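Local structure of hypothetical protein VC0802 (Vibrio cholerae, 1ZVP) at residues 15-26 with 68-78. The protein is of unknown function, though its two ACT-family regions suggest a ligand-binding or regulatory role and a part in transport has been proposed. Residues are numbered along the deposited sequence; the frame is centred on the assembly and turned at random.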
ATOM      1  N   MET D  15       1.042  -7.922  14.880  1.00 35.94           N
ATOM      2  CA  MET D  15       1.348  -7.912  13.445  1.00 35.38           C
ATOM      3  C   MET D  15       2.770  -8.385  13.195  1.00 35.46           C
ATOM      4  O   MET D  15       3.213  -8.446  12.044  1.00 35.53           O
ATOM      5  CB  MET D  15       1.091  -6.546  12.805  1.00 34.93           C
ATOM      6  CG  MET D  15      -0.394  -6.130  12.717  1.00 34.24           C
ATOM      7  SD  MET D  15      -1.500  -7.239  11.812  1.00 32.28           S
ATOM      8  CE  MET D  15      -2.250  -8.191  13.138  1.00 32.01           C
ATOM      9  N   SER D  16       3.453  -8.752  14.286  1.00 35.45           N
ATOM     10  CA  SER D  16       4.865  -9.135  14.289  1.00 35.50           C
ATOM     11  C   SER D  16       5.759  -8.157  13.507  1.00 35.04           C
ATOM     12  O   SER D  16       6.450  -8.562  12.569  1.00 34.65           O
ATOM     13  CB  SER D  16       5.040 -10.579  13.791  1.00 35.79           C
ATOM     14  OG  SER D  16       4.548 -11.511  14.741  1.00 37.38           O
ATOM     15  N   PRO D  17       5.748  -6.862  13.896  1.00 34.85           N
ATOM     16  CA  PRO D  17       6.459  -5.843  13.125  1.00 34.76           C
ATOM     17  C   PRO D  17       7.982  -5.897  13.257  1.00 34.86           C
ATOM     18  O   PRO D  17       8.515  -6.356  14.270  1.00 35.64           O
ATOM     19  CB  PRO D  17       5.927  -4.539  13.712  1.00 34.55           C
ATOM     20  CG  PRO D  17       5.617  -4.871  15.101  1.00 34.14           C
ATOM     21  CD  PRO D  17       5.079  -6.272  15.069  1.00 34.53           C
ATOM     22  N   GLU D  18       8.678  -5.437  12.227  1.00 34.77           N
ATOM     23  CA  GLU D  18      10.115  -5.299  12.302  1.00 34.53           C
ATOM     24  C   GLU D  18      10.555  -4.014  11.635  1.00 34.00           C
ATOM     25  O   GLU D  18      10.121  -3.709  10.527  1.00 34.62           O
ATOM     26  CB  GLU D  18      10.815  -6.508  11.688  1.00 34.92           C
ATOM     27  CG  GLU D  18      10.184  -7.006  10.425  1.00 36.83           C
ATOM     28  CD  GLU D  18      11.037  -8.012   9.700  1.00 40.25           C
ATOM     29  OE1 GLU D  18      10.843  -8.174   8.472  1.00 42.63           O
ATOM     30  OE2 GLU D  18      11.896  -8.646  10.350  1.00 42.95           O
ATOM     31  N   LEU D  19      11.390  -3.254  12.334  1.00 33.17           N
ATOM     32  CA  LEU D  19      11.911  -1.990  11.826  1.00 32.61           C
ATOM     33  C   LEU D  19      13.105  -2.257  10.925  1.00 32.41           C
ATOM     34  O   LEU D  19      14.091  -2.842  11.365  1.00 31.66           O
ATOM     35  CB  LEU D  19      12.365  -1.099  12.981  1.00 31.98           C
ATOM     36  CG  LEU D  19      12.085   0.402  13.042  1.00 31.48           C
ATOM     37  CD1 LEU D  19      13.299   1.094  13.606  1.00 29.21           C
ATOM     38  CD2 LEU D  19      11.633   1.053  11.718  1.00 29.15           C
ATOM     39  N   MET D  20      13.004  -1.812   9.671  1.00 32.99           N
ATOM     40  CA  MET D  20      14.088  -1.928   8.682  1.00 33.22           C
ATOM     41  C   MET D  20      15.066  -0.747   8.745  1.00 33.25           C
ATOM     42  O   MET D  20      14.727   0.340   9.220  1.00 33.01           O
ATOM     43  CB  MET D  20      13.517  -2.060   7.254  1.00 33.75           C
ATOM     44  CG  MET D  20      12.494  -3.195   7.068  1.00 34.14           C
ATOM     45  SD  MET D  20      13.172  -4.804   7.494  1.00 35.45           S
ATOM     46  CE  MET D  20      11.972  -5.285   8.654  1.00 33.77           C
ATOM     47  N   ALA D  21      16.288  -0.981   8.277  1.00 33.32           N
ATOM     48  CA  ALA D  21      17.282   0.062   8.150  1.00 33.14           C
ATOM     49  C   ALA D  21      16.878   1.051   7.068  1.00 33.27           C
ATOM     50  O   ALA D  21      16.255   0.673   6.078  1.00 33.38           O
ATOM     51  CB  ALA D  21      18.609  -0.545   7.816  1.00 32.85           C
ATOM     52  N   GLY D  22      17.220   2.321   7.276  1.00 33.85           N
ATOM     53  CA  GLY D  22      17.089   3.351   6.251  1.00 34.43           C
ATOM     54  C   GLY D  22      16.029   4.413   6.489  1.00 35.18           C
ATOM     55  O   GLY D  22      14.966   4.134   7.069  1.00 35.45           O
ATOM     56  N   ASP D  23      16.320   5.636   6.041  1.00 35.52           N
ATOM     57  CA  ASP D  23      15.320   6.709   6.010  1.00 35.98           C
ATOM     58  C   ASP D  23      14.814   6.825   4.593  1.00 35.82           C
ATOM     59  O   ASP D  23      15.603   6.883   3.656  1.00 35.89           O
ATOM     60  CB  ASP D  23      15.901   8.063   6.446  1.00 36.20           C
ATOM     61  CG  ASP D  23      16.450   8.057   7.871  1.00 37.51           C
ATOM     62  OD1 ASP D  23      16.135   7.147   8.683  1.00 37.79           O
ATOM     63  OD2 ASP D  23      17.214   9.000   8.176  1.00 39.52           O
ATOM     64  N   TYR D  24      13.498   6.861   4.432  1.00 35.78           N
ATOM     65  CA  TYR D  24      12.911   6.826   3.110  1.00 35.89           C
ATOM     66  C   TYR D  24      12.131   8.090   2.848  1.00 36.02           C
ATOM     67  O   TYR D  24      11.708   8.757   3.783  1.00 35.87           O
ATOM     68  CB  TYR D  24      12.050   5.557   2.919  1.00 36.04           C
ATOM     69  CG  TYR D  24      12.903   4.301   2.872  1.00 35.56           C
ATOM     70  CD1 TYR D  24      13.483   3.872   1.675  1.00 34.99           C
ATOM     71  CD2 TYR D  24      13.162   3.568   4.033  1.00 35.03           C
ATOM     72  CE1 TYR D  24      14.289   2.747   1.640  1.00 34.82           C
ATOM     73  CE2 TYR D  24      13.964   2.441   4.007  1.00 34.79           C
ATOM     74  CZ  TYR D  24      14.523   2.035   2.809  1.00 35.46           C
ATOM     75  OH  TYR D  24      15.315   0.907   2.783  1.00 36.40           O
ATOM     76  N   VAL D  25      11.985   8.425   1.570  1.00 36.32           N
ATOM     77  CA  VAL D  25      11.230   9.589   1.141  1.00 36.72           C
ATOM     78  C   VAL D  25      10.369   9.217  -0.057  1.00 37.44           C
ATOM     79  O   VAL D  25      10.718   8.321  -0.822  1.00 37.04           O
ATOM     80  CB  VAL D  25      12.154  10.792   0.794  1.00 36.60           C
ATOM     81  CG1 VAL D  25      12.959  11.220   2.006  1.00 35.87           C
ATOM     82  CG2 VAL D  25      13.078  10.478  -0.381  1.00 36.63           C
ATOM     83  N   PHE D  26       9.236   9.896  -0.200  1.00 38.73           N
ATOM     84  CA  PHE D  26       8.365   9.713  -1.354  1.00 40.22           C
ATOM     85  C   PHE D  26       8.595  10.841  -2.341  1.00 41.47           C
ATOM     86  O   PHE D  26       8.733  11.994  -1.946  1.00 41.79           O
ATOM     87  CB  PHE D  26       6.891   9.681  -0.936  1.00 40.08           C
ATOM     88  CG  PHE D  26       6.418   8.337  -0.432  1.00 39.93           C
ATOM     89  CD1 PHE D  26       5.456   7.620  -1.134  1.00 39.71           C
ATOM     90  CD2 PHE D  26       6.921   7.797   0.756  1.00 39.89           C
ATOM     91  CE1 PHE D  26       5.005   6.388  -0.665  1.00 39.48           C
ATOM     92  CE2 PHE D  26       6.482   6.563   1.227  1.00 39.29           C
ATOM     93  CZ  PHE D  26       5.523   5.859   0.519  1.00 39.34           C
ATOM     94  N   SER D  68      11.863  15.662   1.067  1.00 58.49           N
ATOM     95  CA  SER D  68      10.557  15.151   1.497  1.00 56.35           C
ATOM     96  C   SER D  68      10.620  14.962   3.023  1.00 54.54           C
ATOM     97  O   SER D  68      11.684  15.186   3.634  1.00 54.50           O
ATOM     98  CB  SER D  68      10.226  13.836   0.767  1.00 56.61           C
ATOM     99  OG  SER D  68       9.147  13.121   1.368  1.00 56.99           O
ATOM    100  N   ALA D  69       9.492  14.592   3.639  1.00 51.84           N
ATOM    101  CA  ALA D  69       9.480  14.201   5.049  1.00 48.99           C
ATOM    102  C   ALA D  69      10.087  12.808   5.148  1.00 47.05           C
ATOM    103  O   ALA D  69       9.913  11.992   4.240  1.00 46.70           O
ATOM    104  CB  ALA D  69       8.073  14.215   5.596  1.00 49.01           C
ATOM    105  N   LEU D  70      10.811  12.551   6.237  1.00 44.83           N
ATOM    106  CA  LEU D  70      11.498  11.274   6.435  1.00 42.76           C
ATOM    107  C   LEU D  70      10.586  10.168   6.961  1.00 41.67           C
ATOM    108  O   LEU D  70       9.801  10.382   7.890  1.00 41.26           O
ATOM    109  CB  LEU D  70      12.711  11.424   7.358  1.00 42.53           C
ATOM    110  CG  LEU D  70      13.937  12.243   6.952  1.00 41.57           C
ATOM    111  CD1 LEU D  70      15.088  11.923   7.898  1.00 40.93           C
ATOM    112  CD2 LEU D  70      14.354  12.000   5.517  1.00 39.79           C
ATOM    113  N   PHE D  71      10.722   8.985   6.356  1.00 40.43           N
ATOM    114  CA  PHE D  71       9.945   7.797   6.696  1.00 38.84           C
ATOM    115  C   PHE D  71      10.796   6.613   7.170  1.00 38.27           C
ATOM    116  O   PHE D  71      11.898   6.366   6.673  1.00 37.90           O
ATOM    117  CB  PHE D  71       9.098   7.372   5.505  1.00 38.57           C
ATOM    118  CG  PHE D  71       7.963   8.305   5.204  1.00 38.20           C
ATOM    119  CD1 PHE D  71       6.782   8.246   5.934  1.00 37.67           C
ATOM    120  CD2 PHE D  71       8.067   9.236   4.179  1.00 38.23           C
ATOM    121  CE1 PHE D  71       5.729   9.101   5.655  1.00 37.70           C
ATOM    122  CE2 PHE D  71       7.013  10.098   3.891  1.00 38.27           C
ATOM    123  CZ  PHE D  71       5.842  10.027   4.630  1.00 38.16           C
ATOM    124  N   SER D  72      10.269   5.888   8.150  1.00 37.42           N
ATOM    125  CA  SER D  72      10.837   4.617   8.557  1.00 36.83           C
ATOM    126  C   SER D  72      10.026   3.494   7.945  1.00 36.08           C
ATOM    127  O   SER D  72       8.840   3.654   7.682  1.00 35.59           O
ATOM    128  CB  SER D  72      10.832   4.497  10.067  1.00 36.92           C
ATOM    129  OG  SER D  72      11.712   5.447  10.620  1.00 37.80           O
ATOM    130  N   LEU D  73      10.676   2.366   7.702  1.00 35.54           N
ATOM    131  CA  LEU D  73      10.014   1.232   7.072  1.00 35.20           C
ATOM    132  C   LEU D  73       9.853   0.069   8.047  1.00 35.11           C
ATOM    133  O   LEU D  73      10.814  -0.394   8.659  1.00 34.77           O
ATOM    134  CB  LEU D  73      10.752   0.795   5.806  1.00 34.83           C
ATOM    135  CG  LEU D  73      10.382  -0.569   5.228  1.00 34.76           C
ATOM    136  CD1 LEU D  73       8.964  -0.587   4.685  1.00 34.51           C
ATOM    137  CD2 LEU D  73      11.371  -0.943   4.158  1.00 34.59           C
ATOM    138  N   ILE D  74       8.610  -0.379   8.169  1.00 35.49           N
ATOM    139  CA  ILE D  74       8.223  -1.475   9.034  1.00 36.06           C
ATOM    140  C   ILE D  74       7.598  -2.566   8.169  1.00 36.78           C
ATOM    141  O   ILE D  74       6.701  -2.307   7.379  1.00 36.88           O
ATOM    142  CB  ILE D  74       7.263  -0.994  10.160  1.00 35.62           C
ATOM    143  CG1 ILE D  74       8.023  -0.069  11.125  1.00 35.13           C
ATOM    144  CG2 ILE D  74       6.643  -2.170  10.894  1.00 34.69           C
ATOM    145  CD1 ILE D  74       7.153   0.811  11.998  1.00 34.54           C
ATOM    146  N   THR D  75       8.123  -3.778   8.281  1.00 37.97           N
ATOM    147  CA  THR D  75       7.521  -4.922   7.621  1.00 38.93           C
ATOM    148  C   THR D  75       6.737  -5.738   8.641  1.00 40.15           C
ATOM    149  O   THR D  75       7.142  -5.868   9.792  1.00 40.40           O
ATOM    150  CB  THR D  75       8.579  -5.792   6.925  1.00 38.42           C
ATOM    151  OG1 THR D  75       9.218  -5.022   5.904  1.00 38.16           O
ATOM    152  CG2 THR D  75       7.950  -7.022   6.301  1.00 37.84           C
ATOM    153  N   LEU D  76       5.600  -6.268   8.212  1.00 42.05           N
ATOM    154  CA  LEU D  76       4.806  -7.156   9.041  1.00 43.50           C
ATOM    155  C   LEU D  76       5.182  -8.576   8.692  1.00 45.00           C
ATOM    156  O   LEU D  76       5.010  -8.991   7.554  1.00 44.91           O
ATOM    157  CB  LEU D  76       3.328  -6.911   8.774  1.00 43.00           C
ATOM    158  CG  LEU D  76       2.622  -5.783   9.517  1.00 42.10           C
ATOM    159  CD1 LEU D  76       3.553  -4.772  10.200  1.00 40.84           C
ATOM    160  CD2 LEU D  76       1.683  -5.107   8.546  1.00 41.35           C
ATOM    161  N   THR D  77       5.724  -9.307   9.665  1.00 47.33           N
ATOM    162  CA  THR D  77       6.133 -10.697   9.439  1.00 50.01           C
ATOM    163  C   THR D  77       4.985 -11.694   9.637  1.00 52.11           C
ATOM    164  O   THR D  77       5.117 -12.872   9.286  1.00 52.54           O
ATOM    165  CB  THR D  77       7.361 -11.119  10.290  1.00 49.75           C
ATOM    166  OG1 THR D  77       7.086 -10.935  11.681  1.00 49.79           O
ATOM    167  CG2 THR D  77       8.567 -10.310   9.916  1.00 49.59           C
ATOM    168  N   VAL D  78       3.862 -11.215  10.179  1.00 54.56           N
ATOM    169  CA  VAL D  78       2.650 -12.022  10.318  1.00 57.06           C
ATOM    170  C   VAL D  78       2.300 -12.740   8.995  1.00 59.41           C
ATOM    171  O   VAL D  78       2.447 -12.195   7.885  1.00 59.65           O
ATOM    172  CB  VAL D  78       1.458 -11.187  10.881  1.00 56.82           C
ATOM    173  CG1 VAL D  78       0.764 -10.366   9.781  1.00 56.38           C
ATOM    174  CG2 VAL D  78       0.458 -12.078  11.616  1.00 56.85           C
TER
HETATM  175  O   HOH W   1      13.412   2.247   8.264  1.00 38.90           O
HETATM  176  O   HOH W   2      14.393   5.251   9.688  1.00 48.47           O
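Strand 17-19 pairs antiparallel with strand 71-76, Glu18 and Thr75 forming the hydrogen-bonded pair, at the margin, within this chain, of the four-stranded sheet that 71-76 shares with 111-116 and 103-106, a sheet backed by helices in the manner of ACT domains. Their axes run at 150° and close to 4.6 Å. After Met20 N bonds to Leu73 O, the chain bows away at Ala21; Asp23 CA regains touch through a CA-H...O contact to Phe71 O, and pairing resumes with a two-residue shift where Tyr24 and Phe71 exchange backbone bonds, both 2.8 Å (Tyr24 N to Phe71 O, Phe71 N to Tyr24 O). Two waters bridge the gap between the segments here, one accepting from Leu73 N, the second lying between Gly22 O, Asp23 OD1 and Ser72 OG. Strand 24-29 then departs into the second sheet, so segment 15-26 joins the two sheets.

On one face of the first sheet Pro17 CB rests on Ile74 CG2 at 3.8 Å, and helix 120-127 packs against both residues. On the other, Glu18 lies alongside Thr75, and its CG, set between backbone N and carbonyl carbon (chi1 41°), passes 3.7 Å from Thr77 CG2; Thr75 OG1 itself bonds to His112. Farther along, Phe26 directs its ring edge at the face of Phe71, with planes at 68°. At the opposite end Ser16 O takes two bonds from Thr77: the backbone N comes from above the carbonyl plane, whereas OG1 lies in that plane on a lone pair, 2.6 Å from Ser16 O.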